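Phosphoribosyltransferase (Thermus thermophilus, PDB 1WD5) is a predicted type I phosphoribosyltransferase that probably transfers glycosyl groups, its exact substrate and reaction being unknown. Local coordinates at residues R6-A9 with G10-A14; G192-T195 with D196-E200. All blocks are in the same frame, centred on the assembly; numbering follows the deposited sequence.

Overall arrangement
Both contacts are local, and they lie near opposite ends of the chain: contact 1 is the opening turns of helix 6-17, and contact 2 is the capped start of helix 196-204, the last helix. Their centres lie about 18 Å apart, and each is about 16 Å from the centre of the chain. R6 joins them: its NH1 probably donates to the carbonyl O of G192 at 2.9 Å and packs on CG2 of V194 at 3.8 Å. Helix 33-45 touches side chains of both contacts. A MES molecule, probably from the crystallisation liquor, lies about 3 Å, nearest atoms, from the side chain of L12 in contact 1 and may mark a pocket.

Contact 1: residues R6-A9 with G10-A14; sequences RRHA and GALLA
The first turns of the N-terminal helix, 6-17, are built here from alpha-helical i to i+4 bonds. G10 N donates to R6 O at 3.0 Å, A11 N to R7 O, L12 N to H8 O and L13 N to A9 O. The bond from L12 is nearly straight, 169° at the hydrogen, and H8 O also takes a weak second bond from A11 N. Small residues suit the buried places: A9 lies against P156 and Y188, and A14 against R44 on helix 33-45, which the partly exposed A11 also touches. R6 and R7 spend their guanidinium groups outside this stretch, R6 NE in a salt bridge with D128 and R7 NH1 with D39 and E40. In H8, CG stands anti to the backbone N (chi1 180°), swinging the imidazole out beside the helix, where ND1 accepts from the backbone N of R4, a bond that probably limits the ring's rotation. L12, partly exposed, offers a branched apolar end that touches both H8 and L175; its side chain runs obliquely to that of H8. L13 is buried, its CB 3.3 Å from A9 O. Between H8 and L12 the nearest side-chain atoms are NE2 and CD1, 3.8 Å apart.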
ATOM      1  N   ARG A   6      -6.756 -14.348  -3.751  1.00 12.53           N
ATOM      2  CA  ARG A   6      -6.225 -13.366  -2.813  1.00 12.60           C
ATOM      3  C   ARG A   6      -6.431 -13.717  -1.334  1.00 13.03           C
ATOM      4  O   ARG A   6      -5.612 -13.347  -0.495  1.00 13.23           O
ATOM      5  CB  ARG A   6      -6.804 -11.983  -3.120  1.00 12.31           C
ATOM      6  CG  ARG A   6      -6.381 -11.414  -4.482  1.00  9.08           C
ATOM      7  CD  ARG A   6      -6.915  -9.999  -4.662  1.00  9.64           C
ATOM      8  NE  ARG A   6      -6.626  -9.426  -5.979  1.00 12.27           N
ATOM      9  CZ  ARG A   6      -7.312  -9.703  -7.084  1.00 11.85           C
ATOM     10  NH1 ARG A   6      -8.331 -10.552  -7.045  1.00 10.53           N
ATOM     11  NH2 ARG A   6      -7.003  -9.105  -8.224  1.00 14.76           N
ATOM     12  N   ARG A   7      -7.505 -14.433  -1.012  1.00 14.05           N
ATOM     13  CA  ARG A   7      -7.759 -14.831   0.376  1.00 16.71           C
ATOM     14  C   ARG A   7      -6.709 -15.855   0.805  1.00 15.77           C
ATOM     15  O   ARG A   7      -6.226 -15.833   1.938  1.00 15.75           O
ATOM     16  CB  ARG A   7      -9.159 -15.447   0.519  1.00 18.56           C
ATOM     17  CG  ARG A   7     -10.310 -14.449   0.420  1.00 21.75           C
ATOM     18  CD  ARG A   7     -10.557 -13.749   1.740  1.00 20.64           C
ATOM     19  NE  ARG A   7     -11.461 -12.607   1.615  1.00 18.83           N
ATOM     20  CZ  ARG A   7     -11.604 -11.676   2.554  1.00 17.70           C
ATOM     21  NH1 ARG A   7     -10.911 -11.770   3.681  1.00 17.34           N
ATOM     22  NH2 ARG A   7     -12.399 -10.634   2.356  1.00 15.30           N
ATOM     23  N   HIS A   8      -6.371 -16.756  -0.114  1.00 15.77           N
ATOM     24  CA  HIS A   8      -5.375 -17.794   0.132  1.00 14.73           C
ATOM     25  C   HIS A   8      -4.017 -17.161   0.416  1.00 13.98           C
ATOM     26  O   HIS A   8      -3.319 -17.554   1.346  1.00 13.65           O
ATOM     27  CB  HIS A   8      -5.250 -18.700  -1.093  1.00 16.01           C
ATOM     28  CG  HIS A   8      -4.242 -19.797  -0.936  1.00 15.74           C
ATOM     29  ND1 HIS A   8      -3.649 -20.421  -2.014  1.00 16.15           N
ATOM     30  CD2 HIS A   8      -3.751 -20.407   0.169  1.00 14.58           C
ATOM     31  CE1 HIS A   8      -2.836 -21.368  -1.579  1.00 14.44           C
ATOM     32  NE2 HIS A   8      -2.880 -21.380  -0.259  1.00 14.19           N
ATOM     33  N   ALA A   9      -3.639 -16.181  -0.400  1.00 12.93           N
ATOM     34  CA  ALA A   9      -2.362 -15.503  -0.221  1.00 11.70           C
ATOM     35  C   ALA A   9      -2.375 -14.732   1.093  1.00 12.72           C
ATOM     36  O   ALA A   9      -1.356 -14.638   1.778  1.00 14.23           O
ATOM     37  CB  ALA A   9      -2.105 -14.550  -1.389  1.00 11.33           C
ATOM     38  N   GLY A  10      -3.536 -14.185   1.440  1.00 12.42           N
ATOM     39  CA  GLY A  10      -3.658 -13.431   2.675  1.00 13.54           C
ATOM     40  C   GLY A  10      -3.453 -14.299   3.903  1.00 13.38           C
ATOM     41  O   GLY A  10      -2.873 -13.857   4.897  1.00 15.95           O
ATOM     42  N   ALA A  11      -3.940 -15.534   3.843  1.00 12.20           N
ATOM     43  CA  ALA A  11      -3.799 -16.464   4.956  1.00 12.70           C
ATOM     44  C   ALA A  11      -2.325 -16.807   5.152  1.00 12.41           C
ATOM     45  O   ALA A  11      -1.817 -16.770   6.269  1.00 14.84           O
ATOM     46  CB  ALA A  11      -4.610 -17.745   4.683  1.00 12.90           C
ATOM     47  N   LEU A  12      -1.640 -17.138   4.062  1.00 11.74           N
ATOM     48  CA  LEU A  12      -0.219 -17.482   4.130  1.00 13.68           C
ATOM     49  C   LEU A  12       0.615 -16.293   4.579  1.00 14.26           C
ATOM     50  O   LEU A  12       1.622 -16.453   5.274  1.00 15.67           O
ATOM     51  CB  LEU A  12       0.286 -17.960   2.763  1.00 11.97           C
ATOM     52  CG  LEU A  12      -0.243 -19.303   2.270  1.00 11.54           C
ATOM     53  CD1 LEU A  12       0.223 -19.543   0.839  1.00 12.58           C
ATOM     54  CD2 LEU A  12       0.256 -20.416   3.195  1.00 10.66           C
ATOM     55  N   LEU A  13       0.199 -15.096   4.181  1.00 12.77           N
ATOM     56  CA  LEU A  13       0.934 -13.892   4.548  1.00 13.01           C
ATOM     57  C   LEU A  13       0.793 -13.631   6.043  1.00 14.35           C
ATOM     58  O   LEU A  13       1.762 -13.263   6.716  1.00 15.17           O
ATOM     59  CB  LEU A  13       0.413 -12.690   3.755  1.00 11.52           C
ATOM     60  CG  LEU A  13       1.309 -11.454   3.755  1.00 11.89           C
ATOM     61  CD1 LEU A  13       2.691 -11.822   3.219  1.00 12.44           C
ATOM     62  CD2 LEU A  13       0.679 -10.362   2.893  1.00 10.33           C
ATOM     63  N   ALA A  14      -0.418 -13.820   6.562  1.00 14.67           N
ATOM     64  CA  ALA A  14      -0.673 -13.613   7.986  1.00 15.44           C
ATOM     65  C   ALA A  14       0.180 -14.577   8.809  1.00 15.75           C
ATOM     66  O   ALA A  14       0.666 -14.228   9.884  1.00 15.89           O
ATOM     67  CB  ALA A  14      -2.147 -13.836   8.292  1.00 15.96           C
TER

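Contact 2: residues G192-T195 with D196-E200; sequences GEVT and DEDVE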
ATOM      1  N   GLY A 192      -9.522 -12.390 -10.323  1.00 17.23           N
ATOM      2  CA  GLY A 192     -10.677 -11.603 -10.711  1.00 15.45           C
ATOM      3  C   GLY A 192     -10.646 -10.147 -10.271  1.00 16.60           C
ATOM      4  O   GLY A 192      -9.946  -9.774  -9.329  1.00 15.05           O
ATOM      5  N   GLU A 193     -11.432  -9.329 -10.960  1.00 15.29           N
ATOM      6  CA  GLU A 193     -11.540  -7.901 -10.682  1.00 15.83           C
ATOM      7  C   GLU A 193     -12.166  -7.607  -9.313  1.00 15.36           C
ATOM      8  O   GLU A 193     -13.120  -8.267  -8.902  1.00 13.07           O
ATOM      9  CB  GLU A 193     -12.382  -7.252 -11.788  1.00 19.76           C
ATOM     10  CG  GLU A 193     -12.874  -5.829 -11.538  1.00 25.36           C
ATOM     11  CD  GLU A 193     -11.752  -4.816 -11.411  1.00 30.00           C
ATOM     12  OE1 GLU A 193     -10.704  -4.995 -12.066  1.00 32.19           O
ATOM     13  OE2 GLU A 193     -11.927  -3.827 -10.668  1.00 33.43           O
ATOM     14  N   VAL A 194     -11.613  -6.619  -8.612  1.00 14.69           N
ATOM     15  CA  VAL A 194     -12.133  -6.182  -7.315  1.00 13.97           C
ATOM     16  C   VAL A 194     -12.559  -4.729  -7.541  1.00 14.57           C
ATOM     17  O   VAL A 194     -11.719  -3.848  -7.722  1.00 14.25           O
ATOM     18  CB  VAL A 194     -11.050  -6.257  -6.214  1.00 15.48           C
ATOM     19  CG1 VAL A 194     -11.574  -5.632  -4.919  1.00 14.16           C
ATOM     20  CG2 VAL A 194     -10.666  -7.719  -5.961  1.00 14.66           C
ATOM     21  N   THR A 195     -13.867  -4.489  -7.553  1.00 13.49           N
ATOM     22  CA  THR A 195     -14.412  -3.158  -7.814  1.00 13.29           C
ATOM     23  C   THR A 195     -14.419  -2.235  -6.598  1.00 15.03           C
ATOM     24  O   THR A 195     -14.222  -2.676  -5.462  1.00 14.28           O
ATOM     25  CB  THR A 195     -15.861  -3.254  -8.309  1.00 14.37           C
ATOM     26  OG1 THR A 195     -16.685  -3.706  -7.231  1.00 13.54           O
ATOM     27  CG2 THR A 195     -15.980  -4.252  -9.464  1.00 14.08           C
ATOM     28  N   ASP A 196     -14.656  -0.948  -6.843  1.00 14.02           N
ATOM     29  CA  ASP A 196     -14.720   0.018  -5.755  1.00 15.84           C
ATOM     30  C   ASP A 196     -15.839  -0.417  -4.812  1.00 16.74           C
ATOM     31  O   ASP A 196     -15.720  -0.273  -3.592  1.00 16.85           O
ATOM     32  CB  ASP A 196     -14.999   1.429  -6.289  1.00 15.24           C
ATOM     33  CG  ASP A 196     -13.760   2.093  -6.877  1.00 18.02           C
ATOM     34  OD1 ASP A 196     -12.716   2.144  -6.189  1.00 15.38           O
ATOM     35  OD2 ASP A 196     -13.831   2.577  -8.025  1.00 19.73           O
ATOM     36  N   GLU A 197     -16.923  -0.954  -5.372  1.00 16.64           N
ATOM     37  CA  GLU A 197     -18.031  -1.412  -4.541  1.00 18.76           C
ATOM     38  C   GLU A 197     -17.580  -2.593  -3.684  1.00 18.48           C
ATOM     39  O   GLU A 197     -18.017  -2.737  -2.543  1.00 16.37           O
ATOM     40  CB  GLU A 197     -19.236  -1.819  -5.394  1.00 22.39           C
ATOM     41  CG  GLU A 197     -19.822  -0.692  -6.235  1.00 29.94           C
ATOM     42  CD  GLU A 197     -21.282  -0.930  -6.600  1.00 34.93           C
ATOM     43  OE1 GLU A 197     -21.676  -2.108  -6.752  1.00 35.33           O
ATOM     44  OE2 GLU A 197     -22.031   0.064  -6.743  1.00 36.85           O
ATOM     45  N   ASP A 198     -16.711  -3.443  -4.230  1.00 18.42           N
ATOM     46  CA  ASP A 198     -16.209  -4.576  -3.450  1.00 17.71           C
ATOM     47  C   ASP A 198     -15.350  -4.049  -2.296  1.00 15.87           C
ATOM     48  O   ASP A 198     -15.417  -4.561  -1.181  1.00 16.29           O
ATOM     49  CB  ASP A 198     -15.378  -5.529  -4.320  1.00 18.90           C
ATOM     50  CG  ASP A 198     -16.214  -6.247  -5.373  1.00 20.22           C
ATOM     51  OD1 ASP A 198     -17.407  -6.517  -5.114  1.00 21.66           O
ATOM     52  OD2 ASP A 198     -15.672  -6.558  -6.455  1.00 21.67           O
ATOM     53  N   VAL A 199     -14.546  -3.022  -2.559  1.00 13.87           N
ATOM     54  CA  VAL A 199     -13.707  -2.453  -1.510  1.00 13.07           C
ATOM     55  C   VAL A 199     -14.586  -1.823  -0.438  1.00 14.36           C
ATOM     56  O   VAL A 199     -14.321  -1.972   0.750  1.00 14.51           O
ATOM     57  CB  VAL A 199     -12.738  -1.389  -2.060  1.00 12.79           C
ATOM     58  CG1 VAL A 199     -12.013  -0.694  -0.906  1.00 10.90           C
ATOM     59  CG2 VAL A 199     -11.717  -2.051  -2.993  1.00 12.02           C
ATOM     60  N   GLU A 200     -15.639  -1.129  -0.862  1.00 15.71           N
ATOM     61  CA  GLU A 200     -16.559  -0.494   0.075  1.00 15.94           C
ATOM     62  C   GLU A 200     -17.237  -1.530   0.962  1.00 15.20           C
ATOM     63  O   GLU A 200     -17.424  -1.304   2.158  1.00 14.15           O
ATOM     64  CB  GLU A 200     -17.629   0.300  -0.672  1.00 19.96           C
ATOM     65  CG  GLU A 200     -17.178   1.665  -1.169  1.00 25.45           C
ATOM     66  CD  GLU A 200     -18.291   2.411  -1.890  1.00 28.87           C
ATOM     67  OE1 GLU A 200     -19.435   2.413  -1.382  1.00 30.72           O
ATOM     68  OE2 GLU A 200     -18.019   3.003  -2.958  1.00 33.45           O
TER
HETATM   69  O   HOH W   1     -15.834  -7.987  -8.619  1.00 35.64           O
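The backbone runs extended through E193, V194 and T195 and then turns into helix 196-204, whose first i to i+4 bond here is V199 N to T195 O, 2.9 Å long. T195 is the N-cap, and with D198 it forms a capping box. T195 OG1 accepts from D198 N at 3.0 Å; its first torsion (chi1 69°) sets the hydroxyl between the backbone N and the carbonyl carbon, facing the amides of the first turn. In return D198 OD2 accepts from T195 N at 3.0 Å, the N-H pointing almost straight at the oxygen (162°) but meeting it from above the carboxylate plane, 36° out of it. A short hydroxyl side chain and a carboxylate one turn on suit these two places, and the negative charge is probably favoured by the positive end of the helix dipole. A water donates to D198 OD2 at 2.6 Å and to E193 O, tying the carboxylate to the loop that leads into the helix. Replacing D198 by alanine removes the carboxylate and would probably leave T195 N without its acceptor and the water with E193 O alone of these two partners, weakening one half of the box. V194 CG1 packs on D198 CB at 3.9 Å and on V199 CG2 at 4.1 Å, the two beta-branched valines meeting at about a right angle. V194 also touches V36, and V199 touches V35, on helix 33-45; D196 makes a salt bridge to R105 and a hydrogen bond to Y109 of helix 88-112, so the start of the last helix touches both helices.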